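PDB 3IGH: amidohydrolase 3 domain-containing protein from Pyrococcus horikoshii, which is of uncharacterised function but probably hydrolyses carbon-nitrogen bonds other than peptide bonds, as a metal-dependent member of the amidohydrolase family. Local coordinates for residues A406-R418 with Q432-T444. Residues are numbered along the deposited sequence; the frame is centred on the assembly and turned at random.
Sequences ADPWLTVDAAVNR and QALDIKDALHSYT. With SO4 (sulfate ion), chain J; SO4 (sulfate ion), chain N.
Val412 fits as a knob into the hole formed by Ile436, Ala439, Leu440 and Tyr443. Its two methyls divide the work. CG1, anti to the backbone N (chi1 171°), faces Ala439 CB, while CG2 lies 3.7 Å from Tyr443 CD1, at the edge of the phenol ring, and also meets Leu440 CD2. The same Leu440 CD2 also touches Trp409 CZ3 at 3.8 Å. The Tyr443 ring reaches across the start of helix 408-417. Its CE1 is 3.3 Å from Pro408 O and also meets Thr411 CG2, whose side chain runs at about a right angle to it. The hydroxyl donates to a water that in turn donates to Ala406 O. One turn on from Val412, Val416 CG2 packs 3.9 Å from Ala439 CB.

The axes of helices 408-417 and 436-444 come within 9.3 Å and cross obliquely, with 134° between their N-to-C directions. In this TIM-barrel amidohydrolase they pack beside strands 58-68 and 395-397: Phe63 lies against Val412 and Leu440, and Phe397 against Ala415 and Ala439.

At the far end of the pair, Leu434 N gives a nearly straight 3.1 Å hydrogen bond to Ala415 O. Close by, Val416 CA makes a CH-O contact with Leu434 O. A second water bridges Ala415 O, Gln432 O and Arg418 NH1, lying in the guanidinium plane. Gln432 CB sits over one face of that group, 3.6 Å from Arg418 CZ. The bend at chi3 (85°) turns the guanidinium alongside Gln432. Tyr384 O accepts from NH1, and NE is hydrogen-bonded to Thr429 OG1. A leucine in place of Arg418 would probably cost the water and Tyr384 O the NH1 donor, and Thr429 OG1 its bond to NE, and leave Gln432 CB without the flat group it packs on. Asp435 caps helix 436-450 by accepting from Asp438 N.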
loop_
_atom_site.group_PDB
_atom_site.type_symbol
_atom_site.label_atom_id
_atom_site.label_comp_id
_atom_site.label_asym_id
_atom_site.label_seq_id
_atom_site.Cartn_x
_atom_site.Cartn_y
_atom_site.Cartn_z
ATOM N N ALA A 406 -27.336 -3.591 -8.189
ATOM C CA ALA A 406 -26.474 -3.206 -7.062
ATOM C C ALA A 406 -27.246 -2.674 -5.858
ATOM O O ALA A 406 -26.705 -2.644 -4.759
ATOM C CB ALA A 406 -25.424 -2.190 -7.514
ATOM N N ASP A 407 -28.503 -2.266 -6.063
ATOM C CA ASP A 407 -29.322 -1.646 -5.002
ATOM C C ASP A 407 -29.435 -2.573 -3.800
ATOM O O ASP A 407 -30.016 -3.655 -3.910
ATOM C CB ASP A 407 -30.721 -1.312 -5.543
ATOM C CG ASP A 407 -31.600 -0.568 -4.537
ATOM O OD1 ASP A 407 -32.732 -0.239 -4.927
ATOM O OD2 ASP A 407 -31.192 -0.306 -3.383
ATOM N N PRO A 408 -28.840 -2.168 -2.657
ATOM C CA PRO A 408 -28.783 -3.070 -1.518
ATOM C C PRO A 408 -30.151 -3.417 -0.946
ATOM O O PRO A 408 -30.322 -4.508 -0.415
ATOM C CB PRO A 408 -27.918 -2.312 -0.497
ATOM C CG PRO A 408 -27.939 -0.906 -0.928
ATOM C CD PRO A 408 -28.130 -0.901 -2.398
ATOM N N TRP A 409 -31.120 -2.515 -1.083
ATOM C CA TRP A 409 -32.448 -2.764 -0.551
ATOM C C TRP A 409 -33.175 -3.886 -1.280
ATOM O O TRP A 409 -33.948 -4.617 -0.662
ATOM C CB TRP A 409 -33.276 -1.471 -0.507
ATOM C CG TRP A 409 -32.729 -0.516 0.506
ATOM C CD1 TRP A 409 -32.110 0.669 0.258
ATOM C CD2 TRP A 409 -32.703 -0.694 1.933
ATOM N NE1 TRP A 409 -31.726 1.256 1.438
ATOM C CE2 TRP A 409 -32.070 0.440 2.479
ATOM C CE3 TRP A 409 -33.155 -1.700 2.799
ATOM C CZ2 TRP A 409 -31.879 0.606 3.856
ATOM C CZ3 TRP A 409 -32.974 -1.534 4.165
ATOM C CH2 TRP A 409 -32.337 -0.387 4.679
ATOM N N LEU A 410 -32.895 -4.040 -2.576
ATOM C CA LEU A 410 -33.408 -5.180 -3.342
ATOM C C LEU A 410 -32.841 -6.514 -2.851
ATOM O O LEU A 410 -33.532 -7.528 -2.874
ATOM C CB LEU A 410 -33.145 -5.007 -4.842
ATOM C CG LEU A 410 -33.788 -3.820 -5.566
ATOM C CD1 LEU A 410 -33.440 -3.862 -7.050
ATOM C CD2 LEU A 410 -35.309 -3.801 -5.363
ATOM N N THR A 411 -31.591 -6.501 -2.385
ATOM C CA THR A 411 -30.953 -7.707 -1.866
ATOM C C THR A 411 -31.410 -8.004 -0.442
ATOM O O THR A 411 -31.600 -9.172 -0.083
ATOM C CB THR A 411 -29.401 -7.625 -2.020
ATOM O OG1 THR A 411 -29.064 -7.879 -3.392
ATOM C CG2 THR A 411 -28.665 -8.627 -1.125
ATOM N N VAL A 412 -31.615 -6.950 0.355
ATOM C CA VAL A 412 -32.220 -7.092 1.684
ATOM C C VAL A 412 -33.606 -7.736 1.553
ATOM O O VAL A 412 -33.920 -8.701 2.253
ATOM C CB VAL A 412 -32.320 -5.736 2.433
ATOM C CG1 VAL A 412 -33.147 -5.868 3.735
ATOM C CG2 VAL A 412 -30.924 -5.204 2.766
ATOM N N ASP A 413 -34.405 -7.227 0.619
ATOM C CA ASP A 413 -35.750 -7.759 0.399
ATOM C C ASP A 413 -35.735 -9.243 0.025
ATOM O O ASP A 413 -36.560 -10.022 0.512
ATOM C CB ASP A 413 -36.483 -6.956 -0.664
ATOM C CG ASP A 413 -37.989 -7.197 -0.626
ATOM O OD1 ASP A 413 -38.583 -7.101 0.465
ATOM O OD2 ASP A 413 -38.579 -7.486 -1.680
ATOM N N ALA A 414 -34.776 -9.619 -0.823
ATOM C CA ALA A 414 -34.591 -10.999 -1.257
ATOM C C ALA A 414 -34.287 -11.936 -0.093
ATOM O O ALA A 414 -34.825 -13.034 -0.026
ATOM C CB ALA A 414 -33.498 -11.069 -2.310
ATOM N N ALA A 415 -33.435 -11.498 0.828
ATOM C CA ALA A 415 -33.094 -12.302 1.996
ATOM C C ALA A 415 -34.248 -12.422 2.981
ATOM O O ALA A 415 -34.437 -13.473 3.596
ATOM C CB ALA A 415 -31.870 -11.729 2.699
ATOM N N VAL A 416 -35.005 -11.341 3.133
ATOM C CA VAL A 416 -36.103 -11.293 4.094
ATOM C C VAL A 416 -37.341 -12.014 3.546
ATOM O O VAL A 416 -37.953 -12.811 4.250
ATOM C CB VAL A 416 -36.418 -9.827 4.546
ATOM C CG1 VAL A 416 -37.679 -9.762 5.444
ATOM C CG2 VAL A 416 -35.224 -9.234 5.298
ATOM N N ASN A 417 -37.669 -11.766 2.279
ATOM C CA ASN A 417 -38.914 -12.271 1.691
ATOM C C ASN A 417 -38.796 -13.423 0.704
ATOM O O ASN A 417 -39.815 -13.966 0.255
ATOM C CB ASN A 417 -39.706 -11.110 1.082
ATOM C CG ASN A 417 -40.129 -10.107 2.127
ATOM O OD1 ASN A 417 -40.662 -10.481 3.166
ATOM N ND2 ASN A 417 -39.878 -8.835 1.871
ATOM N N ARG A 418 -37.557 -13.778 0.359
ATOM C CA ARG A 418 -37.236 -14.967 -0.451
ATOM C C ARG A 418 -38.024 -15.171 -1.744
ATOM O O ARG A 418 -38.282 -16.300 -2.131
ATOM C CB ARG A 418 -37.267 -16.243 0.404
ATOM C CG ARG A 418 -36.002 -16.456 1.204
ATOM C CD ARG A 418 -35.942 -17.830 1.855
ATOM N NE ARG A 418 -35.416 -18.895 0.992
ATOM C CZ ARG A 418 -34.118 -19.125 0.774
ATOM N NH1 ARG A 418 -33.192 -18.337 1.311
ATOM N NH2 ARG A 418 -33.744 -20.134 -0.002
ATOM N N GLN A 432 -36.166 -20.447 5.443
ATOM C CA GLN A 432 -34.822 -19.884 5.333
ATOM C C GLN A 432 -34.813 -18.356 5.304
ATOM O O GLN A 432 -33.742 -17.741 5.240
ATOM C CB GLN A 432 -34.103 -20.450 4.108
ATOM C CG GLN A 432 -33.752 -21.932 4.230
ATOM C CD GLN A 432 -32.896 -22.216 5.444
ATOM O OE1 GLN A 432 -31.803 -21.678 5.582
ATOM N NE2 GLN A 432 -33.399 -23.049 6.339
ATOM N N ALA A 433 -36.004 -17.757 5.345
ATOM C CA ALA A 433 -36.163 -16.299 5.377
ATOM C C ALA A 433 -35.484 -15.708 6.607
ATOM O O ALA A 433 -35.536 -16.291 7.688
ATOM C CB ALA A 433 -37.640 -15.932 5.366
ATOM N N LEU A 434 -34.817 -14.570 6.428
ATOM C CA LEU A 434 -34.170 -13.878 7.544
ATOM C C LEU A 434 -35.044 -12.713 7.971
ATOM O O LEU A 434 -35.840 -12.217 7.178
ATOM C CB LEU A 434 -32.784 -13.353 7.141
ATOM C CG LEU A 434 -31.717 -14.331 6.633
ATOM C CD1 LEU A 434 -30.377 -13.623 6.537
ATOM C CD2 LEU A 434 -31.602 -15.531 7.542
ATOM N N ASP A 435 -34.902 -12.263 9.211
ATOM C CA ASP A 435 -35.556 -11.016 9.590
ATOM C C ASP A 435 -34.682 -9.833 9.164
ATOM O O ASP A 435 -33.502 -10.014 8.842
ATOM C CB ASP A 435 -35.932 -10.980 11.080
ATOM C CG ASP A 435 -34.750 -11.198 12.008
ATOM O OD1 ASP A 435 -33.635 -10.702 11.734
ATOM O OD2 ASP A 435 -34.948 -11.866 13.045
ATOM N N ILE A 436 -35.259 -8.633 9.163
ATOM C CA ILE A 436 -34.558 -7.445 8.671
ATOM C C ILE A 436 -33.267 -7.120 9.443
ATOM O O ILE A 436 -32.271 -6.751 8.825
ATOM C CB ILE A 436 -35.507 -6.215 8.529
ATOM C CG1 ILE A 436 -34.826 -5.106 7.718
ATOM C CG2 ILE A 436 -36.029 -5.732 9.903
ATOM C CD1 ILE A 436 -35.778 -4.294 6.880
ATOM N N LYS A 437 -33.272 -7.309 10.765
ATOM C CA LYS A 437 -32.081 -7.086 11.594
ATOM C C LYS A 437 -30.891 -7.951 11.186
ATOM O O LYS A 437 -29.767 -7.459 11.103
ATOM C CB LYS A 437 -32.367 -7.371 13.069
ATOM C CG LYS A 437 -32.798 -6.193 13.914
ATOM C CD LYS A 437 -32.154 -6.281 15.301
ATOM C CE LYS A 437 -32.182 -7.704 15.877
ATOM N NZ LYS A 437 -30.877 -8.092 16.504
ATOM N N ASP A 438 -31.142 -9.243 10.964
ATOM C CA ASP A 438 -30.101 -10.173 10.531
ATOM C C ASP A 438 -29.630 -9.895 9.105
ATOM O O ASP A 438 -28.461 -10.117 8.789
ATOM C CB ASP A 438 -30.573 -11.622 10.636
ATOM C CG ASP A 438 -30.702 -12.101 12.073
ATOM O OD1 ASP A 438 -30.255 -11.394 13.000
ATOM O OD2 ASP A 438 -31.255 -13.200 12.276
ATOM N N ALA A 439 -30.541 -9.435 8.250
ATOM C CA ALA A 439 -30.182 -9.037 6.889
ATOM C C ALA A 439 -29.269 -7.809 6.878
ATOM O O ALA A 439 -28.260 -7.789 6.157
ATOM C CB ALA A 439 -31.438 -8.803 6.033
ATOM N N LEU A 440 -29.609 -6.796 7.684
ATOM C CA LEU A 440 -28.789 -5.586 7.775
ATOM C C LEU A 440 -27.437 -5.852 8.423
ATOM O O LEU A 440 -26.428 -5.296 7.996
ATOM C CB LEU A 440 -29.538 -4.439 8.478
ATOM C CG LEU A 440 -30.804 -3.975 7.738
ATOM C CD1 LEU A 440 -31.472 -2.816 8.475
ATOM C CD2 LEU A 440 -30.537 -3.598 6.267
ATOM N N HIS A 441 -27.419 -6.716 9.435
ATOM C CA HIS A 441 -26.168 -7.159 10.044
ATOM C C HIS A 441 -25.249 -7.842 9.022
ATOM O O HIS A 441 -24.049 -7.559 8.982
ATOM C CB HIS A 441 -26.446 -8.106 11.218
ATOM C CG HIS A 441 -25.214 -8.744 11.786
ATOM N ND1 HIS A 441 -24.403 -8.111 12.706
ATOM C CD2 HIS A 441 -24.660 -9.962 11.572
ATOM C CE1 HIS A 441 -23.403 -8.910 13.032
ATOM N NE2 HIS A 441 -23.535 -10.039 12.357
ATOM N N SER A 442 -25.819 -8.734 8.204
ATOM C CA SER A 442 -25.053 -9.472 7.198
ATOM C C SER A 442 -24.496 -8.558 6.116
ATOM O O SER A 442 -23.395 -8.783 5.614
ATOM C CB SER A 442 -25.897 -10.583 6.571
ATOM O OG SER A 442 -26.262 -11.553 7.537
ATOM N N TYR A 443 -25.247 -7.504 5.802
ATOM C CA TYR A 443 -24.886 -6.552 4.763
ATOM C C TYR A 443 -23.981 -5.411 5.266
ATOM O O TYR A 443 -23.628 -4.501 4.512
ATOM C CB TYR A 443 -26.163 -5.968 4.175
ATOM C CG TYR A 443 -26.187 -5.837 2.668
ATOM C CD1 TYR A 443 -27.390 -5.934 1.978
ATOM C CD2 TYR A 443 -25.023 -5.605 1.931
ATOM C CE1 TYR A 443 -27.443 -5.806 0.599
ATOM C CE2 TYR A 443 -25.063 -5.481 0.539
ATOM C CZ TYR A 443 -26.284 -5.583 -0.123
ATOM O OH TYR A 443 -26.358 -5.456 -1.500
ATOM N N THR A 444 -23.627 -5.435 6.546
ATOM C CA THR A 444 -22.742 -4.410 7.093
ATOM C C THR A 444 -21.549 -5.079 7.775
ATOM O O THR A 444 -20.499 -5.288 7.143
ATOM C CB THR A 444 -23.498 -3.424 8.042
ATOM O OG1 THR A 444 -24.150 -4.165 9.083
ATOM C CG2 THR A 444 -24.546 -2.609 7.275
HETATM S S SO4 J . -27.762 -1.725 -11.676
HETATM O O1 SO4 J . -27.945 -0.411 -12.280
HETATM O O2 SO4 J . -29.037 -2.433 -11.680
HETATM O O3 SO4 J . -26.781 -2.491 -12.439
HETATM O O4 SO4 J . -27.303 -1.557 -10.304
HETATM S S SO4 N . -30.440 -8.080 20.551
HETATM O O1 SO4 N . -31.606 -8.295 21.402
HETATM O O2 SO4 N . -30.889 -7.815 19.189
HETATM O O3 SO4 N . -29.691 -6.932 21.046
HETATM O O4 SO4 N . -29.587 -9.267 20.572
HETATM O O HOH W 1 -24.787 -3.877 -2.879
HETATM O O HOH W 2 -33.219 -15.965 3.067
HETATM O O HOH W 3 -38.729 -12.866 7.187
#